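Local coordinates for protein phenylalanine ammonia-lyase (Rhodosporidium toruloides, PDB 1Y2M) that catalyses the non-oxidative deamination of L-phenylalanine to trans-cinnamate and of L-tyrosine to p-coumarate, releasing ammonia, at residues 309-314 and 330-335; 300-305 and 340-345. One frame throughout, in Å; residues are numbered along the deposited sequence.

Interaction 1. Residues 309-314 and 330-335; sequences GSFHPF and GNIRKL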
ATOM      1  N   GLY B 309     -21.192   4.718 -30.591  1.00  8.11           N
ATOM      2  CA  GLY B 309     -20.991   6.176 -30.636  1.00  9.77           C
ATOM      3  C   GLY B 309     -19.953   6.673 -29.627  1.00  7.83           C
ATOM      4  O   GLY B 309     -19.348   7.709 -29.830  1.00  8.56           O
ATOM      5  N   SER B 310     -19.775   5.946 -28.524  1.00  7.80           N
ATOM      6  CA  SER B 310     -18.773   6.339 -27.496  1.00  8.24           C
ATOM      7  C   SER B 310     -17.381   6.499 -28.097  1.00 11.00           C
ATOM      8  O   SER B 310     -16.545   7.181 -27.521  1.00 10.46           O
ATOM      9  CB  SER B 310     -18.709   5.331 -26.356  1.00  8.38           C
ATOM     10  OG  SER B 310     -19.920   5.258 -25.688  1.00  8.87           O
ATOM     11  N   PHE B 311     -17.133   5.843 -29.235  1.00  7.77           N
ATOM     12  CA  PHE B 311     -15.785   5.742 -29.799  1.00  7.19           C
ATOM     13  C   PHE B 311     -15.602   6.587 -31.050  1.00  7.49           C
ATOM     14  O   PHE B 311     -14.638   6.445 -31.735  1.00  9.63           O
ATOM     15  CB  PHE B 311     -15.492   4.269 -30.065  1.00  9.87           C
ATOM     16  CG  PHE B 311     -15.835   3.418 -28.899  1.00  8.55           C
ATOM     17  CD1 PHE B 311     -14.998   3.410 -27.805  1.00 10.25           C
ATOM     18  CD2 PHE B 311     -16.994   2.688 -28.844  1.00  8.93           C
ATOM     19  CE1 PHE B 311     -15.317   2.721 -26.700  1.00 10.19           C
ATOM     20  CE2 PHE B 311     -17.355   2.024 -27.690  1.00  8.75           C
ATOM     21  CZ  PHE B 311     -16.506   2.013 -26.634  1.00  9.04           C
ATOM     22  N   HIS B 312     -16.576   7.451 -31.343  1.00  8.76           N
ATOM     23  CA  HIS B 312     -16.552   8.325 -32.488  1.00  7.26           C
ATOM     24  C   HIS B 312     -15.372   9.287 -32.418  1.00  9.02           C
ATOM     25  O   HIS B 312     -15.069   9.773 -31.338  1.00  8.96           O
ATOM     26  CB  HIS B 312     -17.859   9.116 -32.517  1.00  7.45           C
ATOM     27  CG  HIS B 312     -18.101   9.804 -33.812  1.00 10.12           C
ATOM     28  ND1 HIS B 312     -17.477  10.989 -34.158  1.00  8.02           N
ATOM     29  CD2 HIS B 312     -18.919   9.488 -34.845  1.00  7.37           C
ATOM     30  CE1 HIS B 312     -17.904  11.359 -35.350  1.00  9.75           C
ATOM     31  NE2 HIS B 312     -18.780  10.462 -35.787  1.00  9.70           N
ATOM     32  N   PRO B 313     -14.689   9.549 -33.556  1.00 10.27           N
ATOM     33  CA  PRO B 313     -13.552  10.488 -33.510  1.00  8.05           C
ATOM     34  C   PRO B 313     -13.830  11.859 -32.916  1.00  8.11           C
ATOM     35  O   PRO B 313     -12.896  12.497 -32.403  1.00  9.50           O
ATOM     36  CB  PRO B 313     -13.190  10.705 -34.982  1.00 12.11           C
ATOM     37  CG  PRO B 313     -13.827   9.596 -35.732  1.00 11.39           C
ATOM     38  CD  PRO B 313     -14.893   8.987 -34.909  1.00  9.02           C
ATOM     39  N   PHE B 314     -15.052  12.371 -33.030  1.00  6.28           N
ATOM     40  CA  PHE B 314     -15.313  13.690 -32.485  1.00  7.28           C
ATOM     41  C   PHE B 314     -15.018  13.720 -30.977  1.00  4.42           C
ATOM     42  O   PHE B 314     -14.539  14.727 -30.444  1.00  6.77           O
ATOM     43  CB  PHE B 314     -16.759  14.115 -32.732  1.00  4.97           C
ATOM     44  CG  PHE B 314     -17.037  15.484 -32.294  1.00  7.50           C
ATOM     45  CD1 PHE B 314     -16.556  16.586 -33.014  1.00  6.58           C
ATOM     46  CD2 PHE B 314     -17.693  15.689 -31.131  1.00  6.74           C
ATOM     47  CE1 PHE B 314     -16.824  17.910 -32.575  1.00  7.49           C
ATOM     48  CE2 PHE B 314     -17.946  16.987 -30.682  1.00  4.91           C
ATOM     49  CZ  PHE B 314     -17.508  18.069 -31.352  1.00  6.17           C
ATOM     50  N   GLY B 330     -10.011   4.469 -31.386  1.00  8.91           N
ATOM     51  CA  GLY B 330      -9.873   4.005 -32.770  1.00  9.07           C
ATOM     52  C   GLY B 330      -9.849   2.494 -32.883  1.00  9.48           C
ATOM     53  O   GLY B 330     -10.422   1.934 -33.829  1.00  9.25           O
ATOM     54  N   ASN B 331      -9.140   1.819 -31.986  1.00  8.22           N
ATOM     55  CA  ASN B 331      -9.127   0.340 -31.986  1.00  8.75           C
ATOM     56  C   ASN B 331     -10.526  -0.200 -31.760  1.00  6.85           C
ATOM     57  O   ASN B 331     -10.992  -1.040 -32.517  1.00 10.15           O
ATOM     58  CB  ASN B 331      -8.201  -0.212 -30.898  1.00  9.09           C
ATOM     59  CG  ASN B 331      -6.718  -0.013 -31.198  1.00 10.60           C
ATOM     60  OD1 ASN B 331      -6.328   0.165 -32.345  1.00 11.76           O
ATOM     61  ND2 ASN B 331      -5.871  -0.141 -30.129  1.00 10.27           N
ATOM     62  N   ILE B 332     -11.224   0.333 -30.763  1.00  8.80           N
ATOM     63  CA  ILE B 332     -12.561  -0.159 -30.454  1.00  8.66           C
ATOM     64  C   ILE B 332     -13.541   0.232 -31.578  1.00  8.46           C
ATOM     65  O   ILE B 332     -14.395  -0.568 -31.976  1.00  8.28           O
ATOM     66  CB  ILE B 332     -13.039   0.309 -29.070  1.00 10.09           C
ATOM     67  CG1 ILE B 332     -12.106  -0.244 -27.990  1.00  8.77           C
ATOM     68  CG2 ILE B 332     -14.471  -0.087 -28.821  1.00  8.11           C
ATOM     69  CD1 ILE B 332     -12.318   0.433 -26.669  1.00 10.22           C
ATOM     70  N   ARG B 333     -13.422   1.442 -32.118  1.00  7.25           N
ATOM     71  CA  ARG B 333     -14.213   1.838 -33.261  1.00  7.77           C
ATOM     72  C   ARG B 333     -14.049   0.839 -34.441  1.00  9.46           C
ATOM     73  O   ARG B 333     -15.033   0.393 -35.027  1.00  9.50           O
ATOM     74  CB  ARG B 333     -13.796   3.274 -33.701  1.00  7.20           C
ATOM     75  CG  ARG B 333     -14.622   3.841 -34.870  1.00 10.06           C
ATOM     76  CD  ARG B 333     -14.410   5.334 -35.076  1.00 10.53           C
ATOM     77  NE  ARG B 333     -13.023   5.674 -35.469  1.00  9.45           N
ATOM     78  CZ  ARG B 333     -12.110   6.268 -34.683  1.00  9.05           C
ATOM     79  NH1 ARG B 333     -12.355   6.584 -33.388  1.00  9.64           N
ATOM     80  NH2 ARG B 333     -10.910   6.539 -35.180  1.00  9.52           N
ATOM     81  N   LYS B 334     -12.806   0.494 -34.729  1.00  9.71           N
ATOM     82  CA  LYS B 334     -12.476  -0.453 -35.804  1.00  9.69           C
ATOM     83  C   LYS B 334     -13.159  -1.790 -35.559  1.00  9.37           C
ATOM     84  O   LYS B 334     -13.812  -2.336 -36.444  1.00  9.10           O
ATOM     85  CB  LYS B 334     -10.967  -0.619 -35.917  1.00 11.89           C
ATOM     86  CG  LYS B 334     -10.575  -1.737 -36.888  1.00 20.12           C
ATOM     87  CD  LYS B 334      -9.490  -1.343 -37.874  1.00 36.36           C
ATOM     88  CE  LYS B 334      -8.192  -1.039 -37.235  1.00 35.47           C
ATOM     89  NZ  LYS B 334      -7.133  -0.873 -38.289  1.00 40.22           N
ATOM     90  N   LEU B 335     -13.046  -2.286 -34.335  1.00  8.70           N
ATOM     91  CA  LEU B 335     -13.643  -3.574 -33.987  1.00  8.57           C
ATOM     92  C   LEU B 335     -15.154  -3.565 -34.111  1.00 10.34           C
ATOM     93  O   LEU B 335     -15.712  -4.603 -34.446  1.00 13.32           O
ATOM     94  CB  LEU B 335     -13.257  -3.984 -32.581  1.00  9.65           C
ATOM     95  CG  LEU B 335     -11.765  -4.256 -32.335  1.00 12.29           C
ATOM     96  CD1 LEU B 335     -11.573  -4.526 -30.890  1.00 14.24           C
ATOM     97  CD2 LEU B 335     -11.258  -5.444 -33.189  1.00 11.05           C
TER

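Interaction 2. Residues 300-305 and 340-345; sequences TVEAMV and RFAVHH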
ATOM      1  N   THR B 300     -18.250  -6.685 -25.422  1.00  7.46           N
ATOM      2  CA  THR B 300     -19.254  -6.314 -24.403  1.00  7.97           C
ATOM      3  C   THR B 300     -20.249  -5.279 -24.920  1.00  8.52           C
ATOM      4  O   THR B 300     -21.442  -5.333 -24.601  1.00 10.31           O
ATOM      5  CB  THR B 300     -18.589  -5.886 -23.087  1.00  8.64           C
ATOM      6  OG1 THR B 300     -17.667  -6.906 -22.627  1.00  9.16           O
ATOM      7  CG2 THR B 300     -19.626  -5.641 -21.993  1.00  8.29           C
ATOM      8  N   VAL B 301     -19.784  -4.283 -25.676  1.00  7.65           N
ATOM      9  CA  VAL B 301     -20.724  -3.319 -26.250  1.00  8.30           C
ATOM     10  C   VAL B 301     -21.713  -4.121 -27.110  1.00  8.87           C
ATOM     11  O   VAL B 301     -22.925  -3.875 -27.077  1.00 10.72           O
ATOM     12  CB  VAL B 301     -19.999  -2.233 -27.096  1.00 10.76           C
ATOM     13  CG1 VAL B 301     -20.990  -1.384 -27.873  1.00 11.52           C
ATOM     14  CG2 VAL B 301     -19.092  -1.326 -26.221  1.00 11.37           C
ATOM     15  N   GLU B 302     -21.203  -5.098 -27.863  1.00  9.74           N
ATOM     16  CA  GLU B 302     -22.090  -5.915 -28.705  1.00  9.51           C
ATOM     17  C   GLU B 302     -23.096  -6.728 -27.865  1.00 10.22           C
ATOM     18  O   GLU B 302     -24.295  -6.668 -28.078  1.00 11.16           O
ATOM     19  CB  GLU B 302     -21.267  -6.832 -29.618  1.00 10.82           C
ATOM     20  CG  GLU B 302     -20.472  -6.069 -30.651  1.00  9.00           C
ATOM     21  CD  GLU B 302     -19.829  -7.027 -31.661  1.00 11.50           C
ATOM     22  OE1 GLU B 302     -18.869  -7.697 -31.247  1.00 12.12           O
ATOM     23  OE2 GLU B 302     -20.293  -7.148 -32.842  1.00 10.88           O
ATOM     24  N   ALA B 303     -22.619  -7.431 -26.836  1.00  8.80           N
ATOM     25  CA  ALA B 303     -23.508  -8.238 -26.000  1.00  9.13           C
ATOM     26  C   ALA B 303     -24.553  -7.361 -25.296  1.00 10.16           C
ATOM     27  O   ALA B 303     -25.656  -7.785 -25.079  1.00 10.12           O
ATOM     28  CB  ALA B 303     -22.731  -8.992 -24.962  1.00 12.71           C
HETATM   29  N   MSE B 304     -24.184  -6.124 -24.969  1.00  8.70           N
HETATM   30  CA  MSE B 304     -25.075  -5.199 -24.238  1.00  9.29           C
HETATM   31  C   MSE B 304     -25.947  -4.381 -25.172  1.00  9.99           C
HETATM   32  O   MSE B 304     -26.687  -3.546 -24.720  1.00 11.25           O
HETATM   33  CB  MSE B 304     -24.231  -4.266 -23.389  1.00 11.15           C
HETATM   34  CG  MSE B 304     -23.469  -4.961 -22.284  1.00  8.80           C
HETATM   35 SE   MSE B 304     -24.748  -5.272 -20.778  1.00 22.63          SE
HETATM   36  CE  MSE B 304     -24.985  -3.407 -20.090  1.00 15.18           C
ATOM     37  N   VAL B 305     -25.876  -4.662 -26.473  1.00 10.00           N
ATOM     38  CA  VAL B 305     -26.508  -3.838 -27.517  1.00 10.48           C
ATOM     39  C   VAL B 305     -26.295  -2.351 -27.191  1.00 11.21           C
ATOM     40  O   VAL B 305     -27.215  -1.513 -27.230  1.00 12.26           O
ATOM     41  CB  VAL B 305     -27.976  -4.235 -27.791  1.00 10.94           C
ATOM     42  CG1 VAL B 305     -28.564  -3.433 -28.912  1.00 22.30           C
ATOM     43  CG2 VAL B 305     -27.994  -5.664 -28.280  1.00 14.82           C
ATOM     44  N   ARG B 340     -23.885  -5.799 -36.033  1.00 10.23           N
ATOM     45  CA  ARG B 340     -25.326  -5.626 -36.021  1.00 11.71           C
ATOM     46  C   ARG B 340     -25.866  -5.783 -34.614  1.00 10.57           C
ATOM     47  O   ARG B 340     -27.068  -5.731 -34.419  1.00 10.96           O
ATOM     48  CB  ARG B 340     -25.992  -6.624 -36.979  1.00 10.40           C
ATOM     49  CG  ARG B 340     -25.628  -6.382 -38.444  1.00 16.76           C
ATOM     50  CD  ARG B 340     -26.191  -7.445 -39.386  1.00 23.71           C
ATOM     51  NE  ARG B 340     -27.646  -7.549 -39.292  1.00 33.36           N
ATOM     52  CZ  ARG B 340     -28.360  -8.660 -39.490  1.00 36.68           C
ATOM     53  NH1 ARG B 340     -27.784  -9.831 -39.815  1.00 29.97           N
ATOM     54  NH2 ARG B 340     -29.679  -8.595 -39.355  1.00 37.74           N
ATOM     55  N   PHE B 341     -24.991  -5.901 -33.624  1.00  9.04           N
ATOM     56  CA  PHE B 341     -25.392  -5.887 -32.208  1.00  7.63           C
ATOM     57  C   PHE B 341     -25.253  -4.447 -31.623  1.00  9.64           C
ATOM     58  O   PHE B 341     -26.174  -3.890 -31.030  1.00 11.04           O
ATOM     59  CB  PHE B 341     -24.502  -6.782 -31.362  1.00  8.13           C
ATOM     60  CG  PHE B 341     -24.750  -8.280 -31.468  1.00  8.13           C
ATOM     61  CD1 PHE B 341     -25.992  -8.848 -31.183  1.00 10.90           C
ATOM     62  CD2 PHE B 341     -23.695  -9.129 -31.762  1.00 13.68           C
ATOM     63  CE1 PHE B 341     -26.178 -10.214 -31.200  1.00 15.87           C
ATOM     64  CE2 PHE B 341     -23.896 -10.522 -31.803  1.00 15.60           C
ATOM     65  CZ  PHE B 341     -25.123 -11.050 -31.497  1.00 11.74           C
ATOM     66  N   ALA B 342     -24.083  -3.862 -31.808  1.00 10.18           N
ATOM     67  CA  ALA B 342     -23.839  -2.486 -31.341  1.00 10.85           C
ATOM     68  C   ALA B 342     -24.657  -1.521 -32.180  1.00 13.33           C
ATOM     69  O   ALA B 342     -24.834  -1.730 -33.398  1.00 13.63           O
ATOM     70  CB  ALA B 342     -22.383  -2.128 -31.449  1.00 12.03           C
ATOM     71  N   VAL B 343     -25.135  -0.456 -31.534  1.00 12.73           N
ATOM     72  CA  VAL B 343     -25.863   0.643 -32.177  1.00 13.03           C
ATOM     73  C   VAL B 343     -24.886   1.698 -32.711  1.00 12.39           C
ATOM     74  O   VAL B 343     -24.006   2.164 -31.984  1.00 14.16           O
ATOM     75  CB  VAL B 343     -26.844   1.260 -31.181  1.00 15.29           C
ATOM     76  CG1 VAL B 343     -27.616   2.420 -31.799  1.00 18.88           C
ATOM     77  CG2 VAL B 343     -27.800   0.167 -30.675  1.00 20.33           C
ATOM     78  N   HIS B 344     -25.044   2.060 -33.990  1.00 14.76           N
ATOM     79  CA  HIS B 344     -24.102   2.958 -34.672  1.00 14.89           C
ATOM     80  C   HIS B 344     -24.568   4.415 -34.718  1.00 17.59           C
ATOM     81  O   HIS B 344     -25.729   4.658 -34.975  1.00 15.45           O
ATOM     82  CB  HIS B 344     -23.834   2.415 -36.074  1.00 16.67           C
ATOM     83  CG  HIS B 344     -23.133   1.095 -36.039  1.00 18.08           C
ATOM     84  ND1 HIS B 344     -21.777   0.995 -35.817  1.00 14.90           N
ATOM     85  CD2 HIS B 344     -23.605  -0.172 -36.089  1.00 17.25           C
ATOM     86  CE1 HIS B 344     -21.441  -0.284 -35.768  1.00 17.50           C
ATOM     87  NE2 HIS B 344     -22.532  -1.010 -35.947  1.00 16.47           N
ATOM     88  N   HIS B 345     -23.644   5.361 -34.462  1.00 17.88           N
ATOM     89  CA  HIS B 345     -23.993   6.798 -34.356  1.00 19.55           C
ATOM     90  C   HIS B 345     -24.643   7.255 -35.653  1.00 18.92           C
ATOM     91  O   HIS B 345     -25.639   7.978 -35.641  1.00 19.27           O
ATOM     92  CB  HIS B 345     -22.748   7.684 -33.998  1.00 20.74           C
ATOM     93  CG  HIS B 345     -22.937   9.150 -34.270  1.00 20.38           C
ATOM     94  ND1 HIS B 345     -23.561  10.007 -33.385  1.00 26.36           N
ATOM     95  CD2 HIS B 345     -22.592   9.910 -35.343  1.00 17.52           C
ATOM     96  CE1 HIS B 345     -23.580  11.226 -33.891  1.00 26.43           C
ATOM     97  NE2 HIS B 345     -23.023  11.191 -35.091  1.00 25.89           N
TER

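Interaction 1. Residues 309-314 and 330-335
Ile332 sets one methyl squarely on the ring of Phe311: CG2 lies 3.4 Å from the ring centroid and only 3° off the ring normal, a CH-pi contact in which all six ring carbons are nearly equally distant from the methyl. With CG1 of Ile332 anti to its carbonyl carbon, CG2 is the branch directed onto the ring, while CD1 reaches round to Phe311 CE1 at 3.8 Å. The opposite face of the ring carries CB of Ser310, displaced toward the rim, and Val301, Ser368 and Pro369 also pack on Phe311.

One residue further along the helix, the Arg333 side chain grips the backbone of the same loop. Its chain runs out extended and then bends at chi3 (64°), which brings NH1 to Phe311 O at 2.8 Å. The carbonyl oxygen sits at the guanidinium edge, in its plane, and the N-H...O angle of 158° makes a fairly straight bond. Pro313 crosses the arginine chain at about a right angle, placing CG 3.9 Å from Arg333 CZ over one guanidinium face; CA of Gly330 lies against the other, nearer the rim, so the flat group is sandwiched while its edge is bonded. Replacing Arg333 with a leucine would probably leave the Phe311 carbonyl without this donor and the Pro313 ring without its flat partner.

Just beyond, His312 accepts from Phe314 N through ND1 at 3.0 Å, with the donor near the imidazole plane, capping the start of helix 314-318. The whole is a loop-to-helix junction within the aromatic ammonia-lyase fold: the 3-10 turn ending at Phe311 is packed on helix 323-336, near Arg366 and Gln360, which probably bind cinnamate.

Interaction 2. Residues 300-305 and 340-345
Phe341 has CG anti to its carbonyl carbon (chi1 -76°), a torsion that leaves CB against the last helical turn while the ring leads away from it; CB lies 3.3 Å from Glu302 O and 3.7 Å from Glu302 CB. Glu302 has its CG in the same relation and extends beyond it, crossing the phenylalanine at about a right angle with the carboxylate and ring planes 80° apart. Its acid end is held by other partners: OE2 bonds to Ser339 OG and Ser659 N, OE1 to Thr662 OG1.

Helix 273-303 terminates here in a Schellman motif, in which Val305 takes positive phi and its N bonds back to Glu302 O at 3.0 Å. That turn presents Val305 to the carbonyl of Phe341: the CA makes a CA-H...O contact with Phe341 O at 3.5 Å, and CG1 of Val305 comes to 3.2 Å from the same oxygen.

Apolar contacts lie beside it. Val301 CG1 meets Ala342 CB at 3.9 Å, and Val343 CG2 lies 4.1 Å from Val305 CG1. Val343 also bonds through its backbone to Gly306 and Ala308.

Both contacts involve helices 273-303 and 323-336 and the chain around them: interaction 2 joins the C-terminal end of the first helix to the loop following the second, and interaction 1 packs the loop between the first helix and helix 314-318 on the second. They meet directly, through His312 CD2 and His345 CD2 at 3.7 Å and through Phe311 against Val301. Interaction 2 is buried and has no hydrogen bond between its segments, relying on aliphatic packing and a CA-H...O contact. Interaction 1 is only partly buried and divides its chemistry, with Phe311 and Ile332 on the buried side and the arginine bond at the more exposed one. His312 and His345 both reach His408 of a second subunit.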